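Local coordinates for ferredoxin-thioredoxin reductase subunit A2, chloroplastic (Arabidopsis thaliana, PDB 7C2B), which probably serves as the variable subunit of ferredoxin-thioredoxin reductase, the enzyme that uses electrons from reduced ferredoxin to reduce thioredoxins, at residues 39-44 with 106-111; 46-51 with 98-103; 61-66 with 83-88. All coordinates share one frame; numbering follows the deposited sequence.

Overall arrangement
After the N-terminal helix 25-31 the chain enters strand 37-40, whose end pairs with strand 107-109 in contact 1 and so closes the outermost loop. Nested within it, contact 2 closes a shorter loop, bringing the loop 46-51 against strand 94-102, an outermost strand of this chain's sheet. Contact 3 lies inside both, pairing strands 61-67 and 82-90; no loop crosses another. Across the main antiparallel sheet the order is 94-102, 82-90, 61-67, 37-40, 107-109. Contact 1 thus ties the first and last strands and contact 3 the middle, while contact 2 adds the peripheral loop. V40, L44 and F107 of contact 1 pack on L102 of contact 2, and R39 reaches E61 of contact 3.

Contact 1 of 3, residues 39-44 with 106-111; sequences RVTVPL and EFELID
The guanidinium of R39 is covered on one face by I110, whose CG1 lies toward the rim, 3.9 Å from R39 NH2. At the group's edge, R39 NH1 makes a salt bridge to E108 OE2 at 2.9 Å, almost in the guanidinium plane; the carboxylate is turned nearly perpendicular and met on its anti side. CG of R39 stands anti to the backbone N (chi1 -180°) and the chain bends at chi3, which brings it alongside E108. The other terminal nitrogen, NH2, makes its own salt bridge to E61 on strand 61-67. With an alanine here, E108 and E61 would probably lose their shared cation and I110 the flat group across it. Along the backbone, R39 and E108 form a hydrogen-bonded antiparallel pair, their N and O atoms exchanging two bonds of 3.0 Å. V40 and F107 follow as a non-hydrogen-bonded pair on the opposite face, where both meet L102. Past the strand, T41 N reaches E106 O at 2.9 Å from above the carbonyl plane, T41 CG2 packs 3.6 Å from E108 CD, and V42 CG2 rests against E106 CB. Pairing of the first strand with the last in an antiparallel sheet is consistent with the small SH3-like fold of this family.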
loop_
_atom_site.group_PDB
_atom_site.type_symbol
_atom_site.label_atom_id
_atom_site.label_comp_id
_atom_site.label_asym_id
_atom_site.label_seq_id
_atom_site.Cartn_x
_atom_site.Cartn_y
_atom_site.Cartn_z
ATOM N N ARG B 39 10.399 20.298 -13.150
ATOM C CA ARG B 39 9.439 21.167 -12.481
ATOM C C ARG B 39 8.251 20.322 -12.043
ATOM O O ARG B 39 7.744 19.513 -12.827
ATOM C CB ARG B 39 8.977 22.291 -13.421
ATOM C CG ARG B 39 7.974 23.273 -12.820
ATOM C CD ARG B 39 7.570 24.349 -13.835
ATOM N NE ARG B 39 8.718 25.136 -14.284
ATOM C CZ ARG B 39 9.234 25.084 -15.513
ATOM N NH1 ARG B 39 8.707 24.285 -16.425
ATOM N NH2 ARG B 39 10.281 25.831 -15.827
ATOM N N VAL B 40 7.796 20.512 -10.803
ATOM C CA VAL B 40 6.630 19.776 -10.330
ATOM C C VAL B 40 5.381 20.369 -10.961
ATOM O O VAL B 40 5.170 21.589 -10.927
ATOM C CB VAL B 40 6.544 19.812 -8.795
ATOM C CG1 VAL B 40 5.260 19.145 -8.313
ATOM C CG2 VAL B 40 7.760 19.127 -8.178
ATOM N N THR B 41 4.533 19.511 -11.519
ATOM C CA THR B 41 3.425 19.959 -12.354
ATOM C C THR B 41 2.057 19.722 -11.734
ATOM O O THR B 41 1.042 19.986 -12.393
ATOM C CB THR B 41 3.492 19.270 -13.720
ATOM O OG1 THR B 41 3.614 17.857 -13.530
ATOM C CG2 THR B 41 4.704 19.753 -14.486
ATOM N N VAL B 42 2.000 19.231 -10.499
ATOM C CA VAL B 42 0.743 18.901 -9.830
ATOM C C VAL B 42 0.820 19.389 -8.394
ATOM O O VAL B 42 1.914 19.585 -7.848
ATOM C CB VAL B 42 0.455 17.386 -9.850
ATOM C CG1 VAL B 42 0.295 16.866 -11.292
ATOM C CG2 VAL B 42 1.556 16.630 -9.113
ATOM N N PRO B 43 -0.333 19.605 -7.756
ATOM C CA PRO B 43 -0.321 19.932 -6.322
ATOM C C PRO B 43 0.249 18.779 -5.515
ATOM O O PRO B 43 -0.103 17.616 -5.724
ATOM C CB PRO B 43 -1.799 20.174 -5.991
ATOM C CG PRO B 43 -2.451 20.497 -7.322
ATOM C CD PRO B 43 -1.688 19.685 -8.337
ATOM N N LEU B 44 1.141 19.110 -4.587
ATOM C CA LEU B 44 1.828 18.083 -3.811
ATOM C C LEU B 44 2.387 18.738 -2.555
ATOM O O LEU B 44 3.293 19.571 -2.644
ATOM C CB LEU B 44 2.935 17.437 -4.638
ATOM C CG LEU B 44 3.927 16.580 -3.828
ATOM C CD1 LEU B 44 3.207 15.463 -3.081
ATOM C CD2 LEU B 44 4.988 16.019 -4.765
ATOM N N GLU B 106 4.152 13.404 -12.057
ATOM C CA GLU B 106 4.099 14.557 -11.171
ATOM C C GLU B 106 5.040 15.680 -11.589
ATOM O O GLU B 106 5.053 16.732 -10.945
ATOM C CB GLU B 106 4.408 14.113 -9.727
ATOM C CG GLU B 106 3.366 13.118 -9.226
ATOM C CD GLU B 106 3.679 12.536 -7.856
ATOM O OE1 GLU B 106 4.875 12.400 -7.511
ATOM O OE2 GLU B 106 2.714 12.200 -7.136
ATOM N N PHE B 107 5.833 15.490 -12.640
ATOM C CA PHE B 107 6.790 16.517 -13.022
ATOM C C PHE B 107 6.988 16.486 -14.532
ATOM O O PHE B 107 6.597 15.536 -15.213
ATOM C CB PHE B 107 8.134 16.343 -12.285
ATOM C CG PHE B 107 8.854 15.061 -12.621
ATOM C CD1 PHE B 107 9.730 15.002 -13.695
ATOM C CD2 PHE B 107 8.654 13.921 -11.861
ATOM C CE1 PHE B 107 10.380 13.829 -14.010
ATOM C CE2 PHE B 107 9.306 12.738 -12.164
ATOM C CZ PHE B 107 10.172 12.690 -13.241
ATOM N N GLU B 108 7.625 17.538 -15.039
ATOM C CA GLU B 108 8.023 17.635 -16.436
ATOM C C GLU B 108 9.496 18.016 -16.500
ATOM O O GLU B 108 10.012 18.720 -15.624
ATOM C CB GLU B 108 7.164 18.679 -17.194
ATOM C CG GLU B 108 7.527 20.126 -16.843
ATOM C CD GLU B 108 6.477 21.140 -17.269
ATOM O OE1 GLU B 108 5.485 20.748 -17.919
ATOM O OE2 GLU B 108 6.651 22.333 -16.940
ATOM N N LEU B 109 10.181 17.527 -17.533
ATOM C CA LEU B 109 11.545 17.971 -17.796
ATOM C C LEU B 109 11.554 19.448 -18.172
ATOM O O LEU B 109 10.674 19.928 -18.891
ATOM C CB LEU B 109 12.169 17.148 -18.922
ATOM C CG LEU B 109 12.477 15.680 -18.630
ATOM C CD1 LEU B 109 13.109 15.024 -19.846
ATOM C CD2 LEU B 109 13.388 15.571 -17.442
ATOM N N ILE B 110 12.558 20.170 -17.691
ATOM C CA ILE B 110 12.654 21.602 -17.967
ATOM C C ILE B 110 13.369 21.870 -19.286
ATOM O O ILE B 110 12.845 22.584 -20.145
ATOM C CB ILE B 110 13.348 22.318 -16.792
ATOM C CG1 ILE B 110 12.370 22.489 -15.630
ATOM C CG2 ILE B 110 13.872 23.678 -17.229
ATOM C CD1 ILE B 110 12.988 23.135 -14.422
ATOM N N ASP B 111 14.555 21.285 -19.456
ATOM C CA ASP B 111 15.470 21.554 -20.581
ATOM C C ASP B 111 16.082 22.950 -20.468
ATOM O O ASP B 111 15.421 23.956 -20.732
ATOM C CB ASP B 111 14.768 21.399 -21.939
ATOM C CG ASP B 111 14.152 20.025 -22.122
ATOM O OD1 ASP B 111 14.876 19.029 -21.915
ATOM O OD2 ASP B 111 12.953 19.940 -22.472
#

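Contact 2 of 3, residues 46-51 with 98-103; sequences VYHVVR and FFTHLK. With NO3 (nitrate ion), chain J.
H48 reaches across to strand 94-102 with the edge of its imidazole. From CB the chain turns so that CG stands between the backbone N and the carbonyl carbon (chi1 64°), which swings the ring toward F99 and T100. CG carries the ring on; CD2 then passes 3.6 Å from F99 O, CE1 comes 3.5 Å from T100 OG1, and between them the tip, NE2, donates to F99 O. From H48 NE2 to F99 O this bond is short, 2.6 Å, and nearly straight at 171°, with the oxygen in the ring plane, which should hold the imidazole in this rotation. The same oxygen also takes a weak bond from T100 OG1. Beside it V46 CG1 touches T100 CG2 at 3.9 Å, and V49 CG2 sits over a face of the F98 ring, 3.7 Å from its centroid, in a CH-pi contact. Farther along, H101 NE2 gives a weak bond to O3 of a nitrate, probably from the crystallisation liquor, while its ND1 binds an acidic side chain of another protein chain; backbone of that chain packs on H48. The loop thus lies beside strand 94-102, which pairs with strand 82-90: F98 and T100 bond there to F86 and V84, while V46 and V49 pack on V55 of strand 55-56.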
loop_
_atom_site.group_PDB
_atom_site.type_symbol
_atom_site.label_atom_id
_atom_site.label_comp_id
_atom_site.label_asym_id
_atom_site.label_seq_id
_atom_site.Cartn_x
_atom_site.Cartn_y
_atom_site.Cartn_z
ATOM N N VAL B 46 4.387 18.277 1.068
ATOM C CA VAL B 46 5.298 17.371 1.756
ATOM C C VAL B 46 5.553 17.893 3.166
ATOM O O VAL B 46 5.464 19.095 3.443
ATOM C CB VAL B 46 6.632 17.138 0.989
ATOM C CG1 VAL B 46 6.369 16.406 -0.353
ATOM C CG2 VAL B 46 7.410 18.430 0.762
ATOM N N TYR B 47 5.884 16.965 4.058
ATOM C CA TYR B 47 5.867 17.221 5.487
ATOM C C TYR B 47 7.191 16.932 6.175
ATOM O O TYR B 47 7.289 17.132 7.388
ATOM C CB TYR B 47 4.748 16.394 6.141
ATOM C CG TYR B 47 3.390 16.752 5.584
ATOM C CD1 TYR B 47 2.690 17.851 6.074
ATOM C CD2 TYR B 47 2.821 16.022 4.553
ATOM C CE1 TYR B 47 1.458 18.202 5.564
ATOM C CE2 TYR B 47 1.587 16.372 4.035
ATOM C CZ TYR B 47 0.916 17.471 4.549
ATOM O OH TYR B 47 -0.310 17.831 4.039
ATOM N N HIS B 48 8.211 16.488 5.444
ATOM C CA HIS B 48 9.459 16.026 6.041
ATOM C C HIS B 48 10.590 17.048 5.976
ATOM O O HIS B 48 11.709 16.723 6.372
ATOM C CB HIS B 48 9.918 14.738 5.350
ATOM C CG HIS B 48 10.241 14.932 3.900
ATOM N ND1 HIS B 48 9.327 15.441 3.001
ATOM C CD2 HIS B 48 11.382 14.727 3.205
ATOM C CE1 HIS B 48 9.888 15.521 1.808
ATOM N NE2 HIS B 48 11.137 15.102 1.906
ATOM N N VAL B 49 10.349 18.254 5.468
ATOM C CA VAL B 49 11.438 19.212 5.331
ATOM C C VAL B 49 11.774 19.766 6.707
ATOM O O VAL B 49 10.881 20.150 7.471
ATOM C CB VAL B 49 11.064 20.318 4.332
ATOM C CG1 VAL B 49 12.200 21.313 4.189
ATOM C CG2 VAL B 49 10.755 19.700 2.987
ATOM N N VAL B 50 13.064 19.774 7.045
ATOM C CA VAL B 50 13.466 20.038 8.428
ATOM C C VAL B 50 12.994 21.424 8.839
ATOM O O VAL B 50 13.298 22.421 8.173
ATOM C CB VAL B 50 14.980 19.888 8.587
ATOM C CG1 VAL B 50 15.417 20.376 9.963
ATOM C CG2 VAL B 50 15.391 18.435 8.362
ATOM N N ARG B 51 12.207 21.478 9.914
ATOM C CA ARG B 51 11.706 22.709 10.515
ATOM C C ARG B 51 10.814 23.501 9.561
ATOM O O ARG B 51 10.605 24.703 9.750
ATOM C CB ARG B 51 12.864 23.582 11.032
ATOM C CG ARG B 51 13.449 23.102 12.365
ATOM C CD ARG B 51 14.515 24.063 12.917
ATOM N NE ARG B 51 15.658 24.212 12.014
ATOM C CZ ARG B 51 16.679 23.359 11.945
ATOM N NH1 ARG B 51 16.708 22.291 12.734
ATOM N NH2 ARG B 51 17.672 23.572 11.088
ATOM N N PHE B 98 16.516 19.850 0.234
ATOM C CA PHE B 98 15.817 18.636 0.629
ATOM C C PHE B 98 15.561 17.777 -0.596
ATOM O O PHE B 98 15.728 18.212 -1.737
ATOM C CB PHE B 98 14.494 18.938 1.361
ATOM C CG PHE B 98 13.455 19.641 0.514
ATOM C CD1 PHE B 98 13.459 21.023 0.394
ATOM C CD2 PHE B 98 12.454 18.921 -0.137
ATOM C CE1 PHE B 98 12.504 21.682 -0.372
ATOM C CE2 PHE B 98 11.499 19.571 -0.908
ATOM C CZ PHE B 98 11.518 20.956 -1.018
ATOM N N PHE B 99 15.156 16.541 -0.337
ATOM C CA PHE B 99 14.789 15.594 -1.374
ATOM C C PHE B 99 13.325 15.222 -1.218
ATOM O O PHE B 99 12.784 15.222 -0.108
ATOM C CB PHE B 99 15.661 14.333 -1.303
ATOM C CG PHE B 99 17.135 14.628 -1.334
ATOM C CD1 PHE B 99 17.774 14.908 -2.538
ATOM C CD2 PHE B 99 17.873 14.657 -0.162
ATOM C CE1 PHE B 99 19.126 15.196 -2.572
ATOM C CE2 PHE B 99 19.235 14.954 -0.188
ATOM C CZ PHE B 99 19.860 15.222 -1.396
ATOM N N THR B 100 12.689 14.917 -2.345
ATOM C CA THR B 100 11.322 14.424 -2.370
ATOM C C THR B 100 11.251 13.346 -3.441
ATOM O O THR B 100 11.842 13.495 -4.513
ATOM C CB THR B 100 10.305 15.547 -2.666
ATOM O OG1 THR B 100 10.237 16.456 -1.555
ATOM C CG2 THR B 100 8.920 14.971 -2.910
ATOM N N HIS B 101 10.550 12.257 -3.144
ATOM C CA HIS B 101 10.336 11.186 -4.110
ATOM C C HIS B 101 9.111 11.479 -4.968
ATOM O O HIS B 101 8.039 11.798 -4.438
ATOM C CB HIS B 101 10.167 9.855 -3.378
ATOM C CG HIS B 101 11.437 9.324 -2.790
ATOM N ND1 HIS B 101 11.935 9.740 -1.569
ATOM C CD2 HIS B 101 12.300 8.389 -3.251
ATOM C CE1 HIS B 101 13.051 9.084 -1.309
ATOM N NE2 HIS B 101 13.296 8.261 -2.316
ATOM N N LEU B 102 9.270 11.365 -6.292
ATOM C CA LEU B 102 8.196 11.637 -7.242
ATOM C C LEU B 102 8.028 10.462 -8.201
ATOM O O LEU B 102 8.939 9.651 -8.400
ATOM C CB LEU B 102 8.462 12.904 -8.079
ATOM C CG LEU B 102 8.768 14.216 -7.368
ATOM C CD1 LEU B 102 8.887 15.334 -8.413
ATOM C CD2 LEU B 102 7.654 14.509 -6.401
ATOM N N LYS B 103 6.845 10.380 -8.797
ATOM C CA LYS B 103 6.639 9.512 -9.948
ATOM C C LYS B 103 6.475 10.367 -11.196
ATOM O O LYS B 103 6.310 11.589 -11.125
ATOM C CB LYS B 103 5.435 8.579 -9.748
ATOM C CG LYS B 103 4.135 9.254 -9.353
ATOM C CD LYS B 103 3.086 8.181 -9.083
ATOM C CE LYS B 103 1.857 8.750 -8.414
ATOM N NZ LYS B 103 1.182 9.711 -9.308
HETATM N N NO3 J . 14.067 5.359 -0.770
HETATM O O1 NO3 J . 13.640 4.308 -0.202
HETATM O O2 NO3 J . 14.447 6.348 -0.068
HETATM O O3 NO3 J . 14.115 5.418 -2.034
#

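Contact 3 of 3, residues 61-66 with 83-88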
loop_
_atom_site.group_PDB
_atom_site.type_symbol
_atom_site.label_atom_id
_atom_site.label_comp_id
_atom_site.label_asym_id
_atom_site.label_seq_id
_atom_site.Cartn_x
_atom_site.Cartn_y
_atom_site.Cartn_z
ATOM N N GLU B 61 11.216 23.918 -8.876
ATOM C CA GLU B 61 12.159 23.318 -9.804
ATOM C C GLU B 61 13.319 22.697 -9.042
ATOM O O GLU B 61 13.816 23.265 -8.062
ATOM C CB GLU B 61 12.660 24.363 -10.803
ATOM C CG GLU B 61 11.522 24.952 -11.640
ATOM C CD GLU B 61 11.986 26.052 -12.569
ATOM O OE1 GLU B 61 13.177 26.427 -12.482
ATOM O OE2 GLU B 61 11.162 26.535 -13.385
ATOM N N GLY B 62 13.733 21.518 -9.488
ATOM C CA GLY B 62 14.864 20.841 -8.889
ATOM C C GLY B 62 15.542 19.956 -9.910
ATOM O O GLY B 62 15.372 20.168 -11.112
ATOM N N PHE B 63 16.300 18.959 -9.475
ATOM C CA PHE B 63 16.898 18.054 -10.439
ATOM C C PHE B 63 16.824 16.633 -9.919
ATOM O O PHE B 63 16.800 16.393 -8.710
ATOM C CB PHE B 63 18.356 18.443 -10.784
ATOM C CG PHE B 63 19.358 18.189 -9.691
ATOM C CD1 PHE B 63 19.666 19.187 -8.771
ATOM C CD2 PHE B 63 20.038 16.981 -9.615
ATOM C CE1 PHE B 63 20.604 18.977 -7.781
ATOM C CE2 PHE B 63 20.977 16.755 -8.627
ATOM C CZ PHE B 63 21.262 17.758 -7.698
ATOM N N ILE B 64 16.778 15.689 -10.854
ATOM C CA ILE B 64 16.651 14.285 -10.483
ATOM C C ILE B 64 17.980 13.825 -9.896
ATOM O O ILE B 64 19.002 13.783 -10.586
ATOM C CB ILE B 64 16.229 13.425 -11.674
ATOM C CG1 ILE B 64 14.797 13.785 -12.077
ATOM C CG2 ILE B 64 16.369 11.943 -11.336
ATOM C CD1 ILE B 64 14.405 13.266 -13.449
ATOM N N LYS B 65 17.959 13.487 -8.611
ATOM C CA LYS B 65 19.141 13.005 -7.912
ATOM C C LYS B 65 19.381 11.530 -8.188
ATOM O O LYS B 65 20.526 11.102 -8.362
ATOM C CB LYS B 65 18.973 13.240 -6.410
ATOM C CG LYS B 65 20.217 12.960 -5.568
ATOM C CD LYS B 65 21.195 14.131 -5.657
ATOM C CE LYS B 65 22.415 13.900 -4.767
ATOM N NZ LYS B 65 23.366 15.041 -4.827
ATOM N N ASP B 66 18.313 10.741 -8.217
ATOM C CA ASP B 66 18.449 9.312 -8.424
ATOM C C ASP B 66 17.149 8.776 -8.987
ATOM O O ASP B 66 16.084 9.387 -8.850
ATOM C CB ASP B 66 18.805 8.571 -7.128
ATOM C CG ASP B 66 19.687 7.353 -7.377
ATOM O OD1 ASP B 66 19.815 6.935 -8.550
ATOM O OD2 ASP B 66 20.265 6.819 -6.402
ATOM N N LYS B 83 14.081 10.324 -7.102
ATOM C CA LYS B 83 14.487 11.131 -5.960
ATOM C C LYS B 83 14.958 12.474 -6.503
ATOM O O LYS B 83 15.916 12.526 -7.277
ATOM C CB LYS B 83 15.580 10.431 -5.155
ATOM C CG LYS B 83 15.897 11.090 -3.807
ATOM C CD LYS B 83 17.062 10.373 -3.132
ATOM C CE LYS B 83 17.765 11.247 -2.113
ATOM N NZ LYS B 83 18.776 10.438 -1.357
ATOM N N VAL B 84 14.266 13.551 -6.131
ATOM C CA VAL B 84 14.497 14.869 -6.711
ATOM C C VAL B 84 15.033 15.799 -5.632
ATOM O O VAL B 84 14.477 15.867 -4.528
ATOM C CB VAL B 84 13.213 15.439 -7.337
ATOM C CG1 VAL B 84 13.487 16.786 -7.979
ATOM C CG2 VAL B 84 12.657 14.462 -8.353
ATOM N N GLN B 85 16.103 16.527 -5.958
ATOM C CA GLN B 85 16.692 17.489 -5.034
ATOM C C GLN B 85 16.106 18.870 -5.285
ATOM O O GLN B 85 16.089 19.348 -6.424
ATOM C CB GLN B 85 18.214 17.532 -5.181
ATOM C CG GLN B 85 18.898 18.587 -4.307
ATOM C CD GLN B 85 20.410 18.450 -4.337
ATOM O OE1 GLN B 85 20.937 17.343 -4.270
ATOM N NE2 GLN B 85 21.110 19.571 -4.460
ATOM N N PHE B 86 15.617 19.500 -4.216
ATOM C CA PHE B 86 15.080 20.849 -4.250
ATOM C C PHE B 86 15.874 21.716 -3.286
ATOM O O PHE B 86 16.436 21.223 -2.310
ATOM C CB PHE B 86 13.599 20.895 -3.839
ATOM C CG PHE B 86 12.678 20.159 -4.771
ATOM C CD1 PHE B 86 12.161 20.787 -5.895
ATOM C CD2 PHE B 86 12.302 18.847 -4.508
ATOM C CE1 PHE B 86 11.308 20.118 -6.753
ATOM C CE2 PHE B 86 11.451 18.173 -5.355
ATOM C CZ PHE B 86 10.946 18.811 -6.484
ATOM N N VAL B 87 15.920 23.010 -3.572
ATOM C CA VAL B 87 16.362 24.015 -2.614
ATOM C C VAL B 87 15.266 25.062 -2.535
ATOM O O VAL B 87 14.814 25.562 -3.570
ATOM C CB VAL B 87 17.702 24.666 -3.011
ATOM C CG1 VAL B 87 18.221 25.527 -1.859
ATOM C CG2 VAL B 87 18.734 23.606 -3.376
ATOM N N LYS B 88 14.813 25.371 -1.321
ATOM C CA LYS B 88 13.751 26.349 -1.119
ATOM C C LYS B 88 14.235 27.453 -0.190
ATOM O O LYS B 88 14.756 27.177 0.898
ATOM C CB LYS B 88 12.490 25.707 -0.541
ATOM C CG LYS B 88 11.294 26.650 -0.519
ATOM C CD LYS B 88 10.248 26.201 0.487
ATOM C CE LYS B 88 9.322 27.344 0.851
ATOM N NZ LYS B 88 8.522 27.782 -0.323
HETATM O O HOH W 1 15.353 23.748 -6.207
#
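Two neighbouring strands in the middle of the five-stranded antiparallel sheet, 61-67 and 82-90, pair here as an antiparallel ladder interrupted by a classic beta bulge. F63 and Q85 form a hydrogen-bonded pair, joined by F63 N to Q85 O and by Q85 N to F63 O at 2.8 Å. I64 faces V84 as the non-hydrogen-bonded pair that follows. The register then slips by one: K65 and D66 both stand opposite K83, and K83 O accepts from K65 N at 2.6 Å and from D66 N at 3.1 Å. The second donor lies on a lone pair, in the carbonyl plane, whereas the first comes nearly end-on to the C=O. K83 N returns a bond to D66 O, completing the pair beyond the bulge.

The two faces differ. I64 and V84 point to the buried one, where both pack on V38 of strand 37-40, and F86 meets V40 there. On the other face F63 and Q85 run side by side, ring and amide planes 57° apart. Q85 CB sits over a face of the F63 ring, 4.1 Å from its centroid, and farther out the amide of Q85 passes close to CE1 and CZ of F63, its CD 3.5 Å from each. K65 bends at chi2 (79°) and crosses toward Q85, its NZ giving OE1 a weak bond. F99 of the adjoining strand packs against both K65 and Q85, and K83 makes a cation-pi contact with it.

At G62 the strands meet by a CA-H...O contact, its CA 3.1 Å from Q85 O; a beta carbon placed there would come too near that oxygen and the F86 ring. Beyond it the direct pairing gives way to a water, which donates to E61 O and accepts from V87 N at 2.8 Å.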